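Local coordinates for arginase (Trypanosoma brucei brucei, PDB 4RHJ), which is of unknown function but adopts the arginase-deacetylase fold, having evolved without the binuclear manganese cluster of true arginases, at residues A[231-235]-A[274-278]; A[161-165]-A[189-194]; A[68-74]-A[309-314]. One frame throughout, in Å; residues are numbered along the deposited sequence.

Contact 1 (A[231-235]-A[274-278]); sequences RDIRN and NGIRG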
loop_
_atom_site.group_PDB
_atom_site.type_symbol
_atom_site.label_atom_id
_atom_site.label_comp_id
_atom_site.label_asym_id
_atom_site.label_seq_id
_atom_site.Cartn_x
_atom_site.Cartn_y
_atom_site.Cartn_z
ATOM N N ARG A 231 14.864 -21.156 2.057
ATOM C CA ARG A 231 13.578 -21.041 1.377
ATOM C C ARG A 231 12.504 -21.892 2.020
ATOM O O ARG A 231 11.798 -21.451 2.915
ATOM C CB ARG A 231 13.693 -21.445 -0.091
ATOM C CG ARG A 231 14.607 -20.584 -0.924
ATOM C CD ARG A 231 14.174 -20.570 -2.392
ATOM N NE ARG A 231 14.698 -19.389 -3.058
ATOM C CZ ARG A 231 13.977 -18.553 -3.793
ATOM N NH1 ARG A 231 12.693 -18.785 -4.008
ATOM N NH2 ARG A 231 14.546 -17.488 -4.321
ATOM N N ASP A 232 12.382 -23.120 1.532
ATOM C CA ASP A 232 11.297 -23.998 1.931
ATOM C C ASP A 232 11.326 -24.337 3.426
ATOM O O ASP A 232 12.381 -24.489 4.013
ATOM C CB ASP A 232 11.316 -25.293 1.120
ATOM C CG ASP A 232 11.290 -25.062 -0.371
ATOM O OD1 ASP A 232 10.376 -24.366 -0.853
ATOM O OD2 ASP A 232 12.189 -25.597 -1.064
ATOM N N ILE A 233 10.125 -24.454 4.004
ATOM C CA ILE A 233 9.924 -24.805 5.406
ATOM C C ILE A 233 10.409 -26.244 5.557
ATOM O O ILE A 233 11.009 -26.581 6.585
ATOM C CB ILE A 233 8.476 -24.700 5.884
ATOM C CG1 ILE A 233 7.775 -23.462 5.350
ATOM C CG2 ILE A 233 8.415 -24.694 7.390
ATOM C CD1 ILE A 233 7.071 -22.580 6.388
ATOM N N ARG A 234 10.111 -27.089 4.566
ATOM C CA ARG A 234 10.689 -28.418 4.450
ATOM C C ARG A 234 10.542 -29.278 5.704
ATOM O O ARG A 234 11.532 -29.732 6.282
ATOM C CB ARG A 234 12.178 -28.316 4.057
ATOM C CG ARG A 234 12.476 -28.166 2.570
ATOM C CD ARG A 234 13.963 -28.048 2.284
ATOM N NE ARG A 234 14.238 -27.189 1.128
ATOM C CZ ARG A 234 14.562 -25.898 1.211
ATOM N NH1 ARG A 234 14.634 -25.304 2.392
ATOM N NH2 ARG A 234 14.804 -25.193 0.116
ATOM N N ASN A 235 9.304 -29.488 6.138
ATOM C CA ASN A 235 9.057 -30.352 7.294
ATOM C C ASN A 235 8.013 -31.411 6.972
ATOM O O ASN A 235 7.205 -31.237 6.066
ATOM C CB ASN A 235 8.616 -29.526 8.505
ATOM C CG ASN A 235 7.335 -28.779 8.250
ATOM O OD1 ASN A 235 6.252 -29.246 8.574
ATOM N ND2 ASN A 235 7.452 -27.624 7.641
ATOM N N ASN A 274 2.745 -19.160 0.288
ATOM C CA ASN A 274 2.916 -20.124 -0.793
ATOM C C ASN A 274 3.989 -21.136 -0.408
ATOM O O ASN A 274 3.881 -22.328 -0.701
ATOM C CB ASN A 274 3.272 -19.381 -2.097
ATOM C CG ASN A 274 3.386 -20.301 -3.305
ATOM O OD1 ASN A 274 2.377 -20.711 -3.895
ATOM N ND2 ASN A 274 4.626 -20.605 -3.700
ATOM N N GLY A 275 4.998 -20.644 0.307
ATOM C CA GLY A 275 6.166 -21.421 0.671
ATOM C C GLY A 275 6.093 -22.251 1.934
ATOM O O GLY A 275 7.122 -22.736 2.394
ATOM N N ILE A 276 4.894 -22.445 2.480
ATOM C CA ILE A 276 4.732 -23.240 3.698
ATOM C C ILE A 276 4.736 -24.690 3.301
ATOM O O ILE A 276 4.083 -25.062 2.343
ATOM C CB ILE A 276 3.427 -22.877 4.472
ATOM C CG1 ILE A 276 3.581 -21.517 5.153
ATOM C CG2 ILE A 276 3.095 -23.899 5.526
ATOM C CD1 ILE A 276 2.343 -21.032 5.859
ATOM N N ARG A 277 5.493 -25.508 4.017
ATOM C CA ARG A 277 5.632 -26.913 3.654
ATOM C C ARG A 277 4.980 -27.796 4.692
ATOM O O ARG A 277 4.825 -27.403 5.841
ATOM C CB ARG A 277 7.104 -27.310 3.514
ATOM C CG ARG A 277 7.898 -26.565 2.476
ATOM C CD ARG A 277 7.555 -26.963 1.067
ATOM N NE ARG A 277 7.949 -25.890 0.172
ATOM C CZ ARG A 277 7.197 -24.827 -0.061
ATOM N NH1 ARG A 277 6.012 -24.729 0.511
ATOM N NH2 ARG A 277 7.614 -23.875 -0.869
ATOM N N GLY A 278 4.598 -28.999 4.292
ATOM C CA GLY A 278 3.992 -29.922 5.231
ATOM C C GLY A 278 3.444 -31.189 4.614
ATOM O O GLY A 278 3.398 -31.325 3.392
#
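From Asp-232 to Asn-235 the chain runs nearly in line with Gly-275 to Gly-278, the two directions 12° apart, and Ile-233 comes closest to Arg-277, with 5.1 Å between their CA atoms. Neither segment is regular strand, and side chains do most of the joining. Arg-277 reaches across to Asp-232 and gives OD1 two N-H groups: NH2 at 2.8 Å, and NE through a weak bond at 3.0 Å. The grip is skewed. The carboxylate and guanidinium planes stand 45° apart, and NH2 approaches the anti side of OD1 from somewhat outside the carboxylate plane. A bend about the CB-CG bond of Arg-277 (chi2 -73°) turns the guanidinium back toward Asp-232, while the CG methylene before it packs on the backbone N of Arg-234. The other carboxylate oxygen, OD2, forms a salt bridge with Arg-234 NH2 at 2.9 Å, and Asp-232 CB lies over the centre of that guanidinium, on one face. Asp-232 thus separates two arginines and would be expected to offset their charges. Next to this polar edge, Ile-233 points its CG1 branch at the opposing backbone, and CD1 lies alongside Ile-276 CG1 at 3.9 Å. The backbone N atoms of Ile-233 and Arg-277 are buried here without a partner. Further on, Asn-235 ND2 makes a weak bond to Arg-277 O at 3.2 Å, and its OD1 is weakly bonded to Tyr-237 N. Ile-276 also packs on strands 163-168 and 239-244. Asp-232, Arg-234 and Arg-277 therefore form a surface salt-bridge network that ties together the loops leading into strands 239-244 and 281-287, neighbours in the parallel sheet of this alpha/beta fold.

Contact 2 (A[161-165]-A[189-194]); sequences DDIVI and LLKGVV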
loop_
_atom_site.group_PDB
_atom_site.type_symbol
_atom_site.label_atom_id
_atom_site.label_comp_id
_atom_site.label_asym_id
_atom_site.label_seq_id
_atom_site.Cartn_x
_atom_site.Cartn_y
_atom_site.Cartn_z
ATOM N N ASP A 161 -0.070 -37.368 16.528
ATOM C CA ASP A 161 0.408 -36.447 15.504
ATOM C C ASP A 161 1.067 -35.222 16.128
ATOM O O ASP A 161 0.511 -34.612 17.034
ATOM C CB ASP A 161 -0.744 -36.013 14.587
ATOM C CG ASP A 161 -1.043 -37.025 13.489
ATOM O OD1 ASP A 161 -0.438 -36.924 12.404
ATOM O OD2 ASP A 161 -1.892 -37.914 13.699
ATOM N N ASP A 162 2.261 -34.881 15.652
ATOM C CA ASP A 162 2.937 -33.651 16.061
ATOM C C ASP A 162 2.364 -32.434 15.328
ATOM O O ASP A 162 2.449 -32.356 14.106
ATOM C CB ASP A 162 4.440 -33.754 15.790
ATOM C CG ASP A 162 5.115 -34.818 16.627
ATOM O OD1 ASP A 162 4.653 -35.060 17.764
ATOM O OD2 ASP A 162 6.115 -35.405 16.149
ATOM N N ILE A 163 1.788 -31.487 16.062
ATOM C CA ILE A 163 1.217 -30.293 15.436
ATOM C C ILE A 163 2.109 -29.072 15.594
ATOM O O ILE A 163 2.464 -28.698 16.706
ATOM C CB ILE A 163 -0.161 -29.945 16.019
ATOM C CG1 ILE A 163 -1.109 -31.145 15.912
ATOM C CG2 ILE A 163 -0.718 -28.699 15.336
ATOM C CD1 ILE A 163 -2.452 -30.932 16.576
ATOM N N VAL A 164 2.467 -28.448 14.479
ATOM C CA VAL A 164 3.180 -27.183 14.549
ATOM C C VAL A 164 2.266 -26.090 14.043
ATOM O O VAL A 164 1.215 -26.373 13.483
ATOM C CB VAL A 164 4.482 -27.198 13.745
ATOM C CG1 VAL A 164 5.201 -28.521 13.948
ATOM C CG2 VAL A 164 4.209 -26.943 12.271
ATOM N N ILE A 165 2.663 -24.846 14.258
ATOM C CA ILE A 165 1.849 -23.701 13.873
ATOM C C ILE A 165 2.688 -22.658 13.150
ATOM O O ILE A 165 3.770 -22.310 13.600
ATOM C CB ILE A 165 1.166 -23.050 15.102
ATOM C CG1 ILE A 165 0.130 -24.003 15.704
ATOM C CG2 ILE A 165 0.496 -21.745 14.720
ATOM C CD1 ILE A 165 -0.726 -23.377 16.767
ATOM N N LEU A 189 1.160 -29.224 23.327
ATOM C CA LEU A 189 0.482 -29.746 22.150
ATOM C C LEU A 189 1.303 -29.350 20.936
ATOM O O LEU A 189 1.292 -30.007 19.905
ATOM C CB LEU A 189 -0.950 -29.202 22.055
ATOM C CG LEU A 189 -1.892 -29.489 23.237
ATOM C CD1 LEU A 189 -3.253 -28.874 22.998
ATOM C CD2 LEU A 189 -2.038 -30.980 23.491
ATOM N N LEU A 190 2.051 -28.269 21.106
ATOM C CA LEU A 190 2.838 -27.684 20.039
ATOM C C LEU A 190 4.276 -28.162 20.073
ATOM O O LEU A 190 5.005 -27.888 21.026
ATOM C CB LEU A 190 2.791 -26.162 20.139
ATOM C CG LEU A 190 1.921 -25.478 19.096
ATOM C CD1 LEU A 190 0.705 -26.331 18.775
ATOM C CD2 LEU A 190 1.517 -24.086 19.553
ATOM N N LYS A 191 4.686 -28.870 19.027
ATOM C CA LYS A 191 6.071 -29.306 18.918
ATOM C C LYS A 191 6.925 -28.196 18.284
ATOM O O LYS A 191 8.126 -28.369 18.070
ATOM C CB LYS A 191 6.169 -30.600 18.106
ATOM C CG LYS A 191 7.157 -31.630 18.653
ATOM C CD LYS A 191 6.583 -32.414 19.838
ATOM C CE LYS A 191 7.484 -33.596 20.205
ATOM N NZ LYS A 191 6.980 -34.438 21.337
ATOM N N GLY A 192 6.297 -27.055 17.990
ATOM C CA GLY A 192 7.010 -25.909 17.447
ATOM C C GLY A 192 6.130 -24.764 16.973
ATOM O O GLY A 192 5.013 -24.992 16.528
ATOM N N VAL A 193 6.646 -23.538 17.074
ATOM C CA VAL A 193 5.965 -22.351 16.557
ATOM C C VAL A 193 6.850 -21.525 15.629
ATOM O O VAL A 193 7.926 -21.082 16.005
ATOM C CB VAL A 193 5.477 -21.423 17.690
ATOM C CG1 VAL A 193 4.874 -20.143 17.113
ATOM C CG2 VAL A 193 4.464 -22.133 18.574
ATOM N N VAL A 194 6.366 -21.318 14.412
ATOM C CA VAL A 194 6.989 -20.419 13.461
ATOM C C VAL A 194 6.195 -19.112 13.401
ATOM O O VAL A 194 5.083 -19.074 12.882
ATOM C CB VAL A 194 7.067 -21.065 12.060
ATOM C CG1 VAL A 194 7.977 -20.288 11.166
ATOM C CG2 VAL A 194 7.561 -22.509 12.158
#
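Val-194 N donates to Ile-165 O in the shortest hydrogen bond of the pairing, 2.9 Å with an N-H...O angle of 166°. From the same residue Ile-165 N donates to Gly-192 O at 3.3 Å, so Ile-165 is held from both its amide and its carbonyl, as in a regular parallel bridge with Val-193. Toward the start of the strands the pairing loosens: Ile-163 O receives Lys-191 N at 3.2 Å and a CA-H contact from Leu-190, and the 189-194 segment turns a corner at Lys-191. Leu-190 sets its two methyls against the CG1-CD1 branch of Ile-165, whose side chain crosses it at about a right angle, with Ile-165 CD1 3.6 Å from Leu-190 CD2. Ile-165 has two deposited conformers, so this detail of the packing is less certain. At the outer end Lys-191 runs its CD and CE methylenes past Asp-162 OD1, while NZ stays 4.3 Å from it, too far for a salt bridge. Helix 180-186 connects the two adjacent parallel strands in a beta-alpha-beta crossover: Leu-184 of that helix meets both Ile-165 and Leu-190, Ile-163 packs on helix 148-157, and Val-164 bonds onward to strand 239-244.

Contact 3 (A[68-74]-A[309-314]); sequences SPRDCDH and SKIIKE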
loop_
_atom_site.group_PDB
_atom_site.type_symbol
_atom_site.label_atom_id
_atom_site.label_comp_id
_atom_site.label_asym_id
_atom_site.label_seq_id
_atom_site.Cartn_x
_atom_site.Cartn_y
_atom_site.Cartn_z
ATOM N N SER A 68 -16.983 -13.576 -3.744
ATOM C CA SER A 68 -15.727 -13.206 -4.378
ATOM C C SER A 68 -15.398 -14.130 -5.550
ATOM O O SER A 68 -15.932 -15.236 -5.638
ATOM C CB SER A 68 -14.605 -13.240 -3.336
ATOM O OG SER A 68 -14.981 -12.529 -2.170
ATOM N N PRO A 69 -14.527 -13.678 -6.462
ATOM C CA PRO A 69 -14.085 -14.533 -7.557
ATOM C C PRO A 69 -13.547 -15.881 -7.077
ATOM O O PRO A 69 -12.872 -15.964 -6.048
ATOM C CB PRO A 69 -12.981 -13.703 -8.210
ATOM C CG PRO A 69 -13.361 -12.310 -7.936
ATOM C CD PRO A 69 -13.904 -12.346 -6.540
ATOM N N ARG A 70 -13.860 -16.934 -7.823
ATOM C CA ARG A 70 -13.385 -18.274 -7.490
ATOM C C ARG A 70 -12.005 -18.531 -8.091
ATOM O O ARG A 70 -11.329 -19.491 -7.728
ATOM C CB ARG A 70 -14.381 -19.325 -7.972
ATOM C CG ARG A 70 -15.698 -19.307 -7.221
ATOM C CD ARG A 70 -15.513 -19.716 -5.754
ATOM N NE ARG A 70 -16.795 -19.858 -5.070
ATOM C CZ ARG A 70 -17.288 -18.990 -4.192
ATOM N NH1 ARG A 70 -16.603 -17.903 -3.856
ATOM N NH2 ARG A 70 -18.473 -19.221 -3.634
ATOM N N ASP A 71 -11.594 -17.643 -8.999
ATOM C CA ASP A 71 -10.327 -17.763 -9.710
ATOM C C ASP A 71 -9.146 -17.419 -8.835
ATOM O O ASP A 71 -8.961 -16.267 -8.475
ATOM C CB ASP A 71 -10.315 -16.864 -10.932
ATOM C CG ASP A 71 -11.564 -17.010 -11.772
ATOM O OD1 ASP A 71 -11.707 -18.050 -12.453
ATOM O OD2 ASP A 71 -12.400 -16.083 -11.752
ATOM N N CYS A 72 -8.336 -18.430 -8.531
ATOM C CA CYS A 72 -7.190 -18.301 -7.642
ATOM C C CYS A 72 -5.993 -17.617 -8.302
ATOM O O CYS A 72 -5.988 -17.373 -9.510
ATOM C CB CYS A 72 -6.758 -19.678 -7.130
ATOM S SG CYS A 72 -7.939 -20.509 -6.050
ATOM N N ASP A 73 -4.981 -17.310 -7.491
ATOM C CA ASP A 73 -3.754 -16.714 -7.986
ATOM C C ASP A 73 -3.025 -17.755 -8.821
ATOM O O ASP A 73 -2.526 -17.468 -9.911
ATOM C CB ASP A 73 -2.893 -16.216 -6.821
ATOM C CG ASP A 73 -1.660 -15.516 -7.286
ATOM O OD1 ASP A 73 -1.637 -15.159 -8.472
ATOM O OD2 ASP A 73 -0.724 -15.318 -6.487
ATOM N N HIS A 74 -3.013 -18.978 -8.295
ATOM C CA HIS A 74 -2.394 -20.134 -8.927
ATOM C C HIS A 74 -3.437 -20.918 -9.687
ATOM O O HIS A 74 -4.634 -20.743 -9.469
ATOM C CB HIS A 74 -1.727 -21.010 -7.874
ATOM C CG HIS A 74 -1.292 -20.240 -6.674
ATOM N ND1 HIS A 74 -1.804 -20.466 -5.416
ATOM C CD2 HIS A 74 -0.434 -19.204 -6.551
ATOM C CE1 HIS A 74 -1.258 -19.621 -4.564
ATOM N NE2 HIS A 74 -0.426 -18.839 -5.229
ATOM N N SER A 309 -10.285 -11.605 1.770
ATOM C CA SER A 309 -11.030 -12.525 0.891
ATOM C C SER A 309 -10.095 -13.280 -0.062
ATOM O O SER A 309 -10.324 -14.442 -0.387
ATOM C CB SER A 309 -12.105 -11.776 0.087
ATOM O OG SER A 309 -11.546 -10.885 -0.865
ATOM N N LYS A 310 -9.047 -12.603 -0.508
ATOM C CA LYS A 310 -7.958 -13.239 -1.242
ATOM C C LYS A 310 -7.173 -14.204 -0.358
ATOM O O LYS A 310 -6.871 -15.315 -0.776
ATOM C CB LYS A 310 -7.013 -12.179 -1.808
ATOM C CG LYS A 310 -5.904 -12.712 -2.722
ATOM C CD LYS A 310 -6.447 -13.347 -3.986
ATOM C CE LYS A 310 -5.311 -13.676 -4.959
ATOM N NZ LYS A 310 -5.812 -14.200 -6.267
ATOM N N ILE A 311 -6.857 -13.785 0.862
ATOM C CA ILE A 311 -5.990 -14.570 1.745
ATOM C C ILE A 311 -6.598 -15.926 2.027
ATOM O O ILE A 311 -5.887 -16.923 2.023
ATOM C CB ILE A 311 -5.712 -13.840 3.098
ATOM C CG1 ILE A 311 -4.752 -12.650 2.891
ATOM C CG2 ILE A 311 -5.174 -14.802 4.153
ATOM C CD1 ILE A 311 -3.445 -13.003 2.154
ATOM N N ILE A 312 -7.912 -15.966 2.239
ATOM C CA ILE A 312 -8.625 -17.227 2.533
ATOM C C ILE A 312 -8.604 -18.182 1.336
ATOM O O ILE A 312 -8.382 -19.385 1.492
ATOM C CB ILE A 312 -10.109 -16.975 2.936
ATOM C CG1 ILE A 312 -10.226 -15.990 4.108
ATOM C CG2 ILE A 312 -10.819 -18.289 3.264
ATOM C CD1 ILE A 312 -11.562 -15.253 4.170
ATOM N N LYS A 313 -8.875 -17.637 0.151
ATOM C CA LYS A 313 -8.786 -18.381 -1.106
ATOM C C LYS A 313 -7.486 -19.164 -1.203
ATOM O O LYS A 313 -7.489 -20.385 -1.270
ATOM C CB LYS A 313 -8.905 -17.436 -2.314
ATOM C CG LYS A 313 -8.679 -18.132 -3.667
ATOM C CD LYS A 313 -9.515 -17.531 -4.796
ATOM C CE LYS A 313 -9.196 -16.097 -5.035
ATOM N NZ LYS A 313 -9.889 -15.591 -6.244
ATOM N N GLU A 314 -6.370 -18.451 -1.188
ATOM C CA GLU A 314 -5.084 -19.087 -1.425
ATOM C C GLU A 314 -4.587 -19.876 -0.207
ATOM O O GLU A 314 -3.586 -20.598 -0.286
ATOM C CB GLU A 314 -4.074 -18.040 -1.868
ATOM C CG GLU A 314 -4.601 -17.132 -2.999
ATOM C CD GLU A 314 -4.809 -17.840 -4.340
ATOM O OE1 GLU A 314 -4.333 -18.973 -4.519
ATOM O OE2 GLU A 314 -5.438 -17.245 -5.238
#
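Lys-313 is the tight centre of this contact, running from the helix up to the 68-74 loop and ending between two carbonyls. Lys-313 NZ donates to Asp-71 O at 2.5 Å, an unusually short and probably imprecise length, and to Pro-69 O at 3.0 Å, in both cases from well above the carbonyl plane. With CG anti to the backbone N (chi1 174°), the chain leaves the helix toward the loop, and a turn at chi3 (61°) brings NZ to both oxygens. On the way Lys-313 CG passes 3.4 Å from Cys-72 SG. Glu-314, one residue on, lies next to Asp-73, though the placing of OE2 is doubtful. Glu-314 OE1 comes within 3.1 Å of His-74 ND1 obliquely and without a hydrogen bond, the ring and carboxylate planes being 72° apart. The end at Ser-68 is looser: its OG only brushes Ser-309 CB at 3.7 Å, and each serine hydroxyl is bonded to a carbonyl of its own stretch of chain, Phe-64 and Ile-306. The outer side of the loop meets the second subunit, where Asp-71 OD2 accepts from Gln-200 of that subunit. Around the contact, Lys-310 touches helix 266-274, Cys-72 and Lys-313 pack on Leu-78 of strand 77-81, and Ser-309 lies on Phe-64 of helix 62-66.

How the contacts relate
Contact 3 opens first along the chain, at residue 68, and closes last, at 314, so contacts 2 and 1 follow one another inside its loop. Contact 2 lies within the parallel sheet, pairing neighbouring strands 163-168 and 190-196; contact 1 joins loops entering strands 239-244 and 281-287, the next two across that sheet, with its centre about 14 Å from that of contact 2. Contact 3 lies about 27 Å from contact 2, centre to centre and on the opposite side of the chain's centre, yet touches contact 1, as Asn-274 of helix 266-274 packs on His-74. Contact 3 joins early and late parts of the chain, while contacts 1 and 2 link nearer elements of one sheet region.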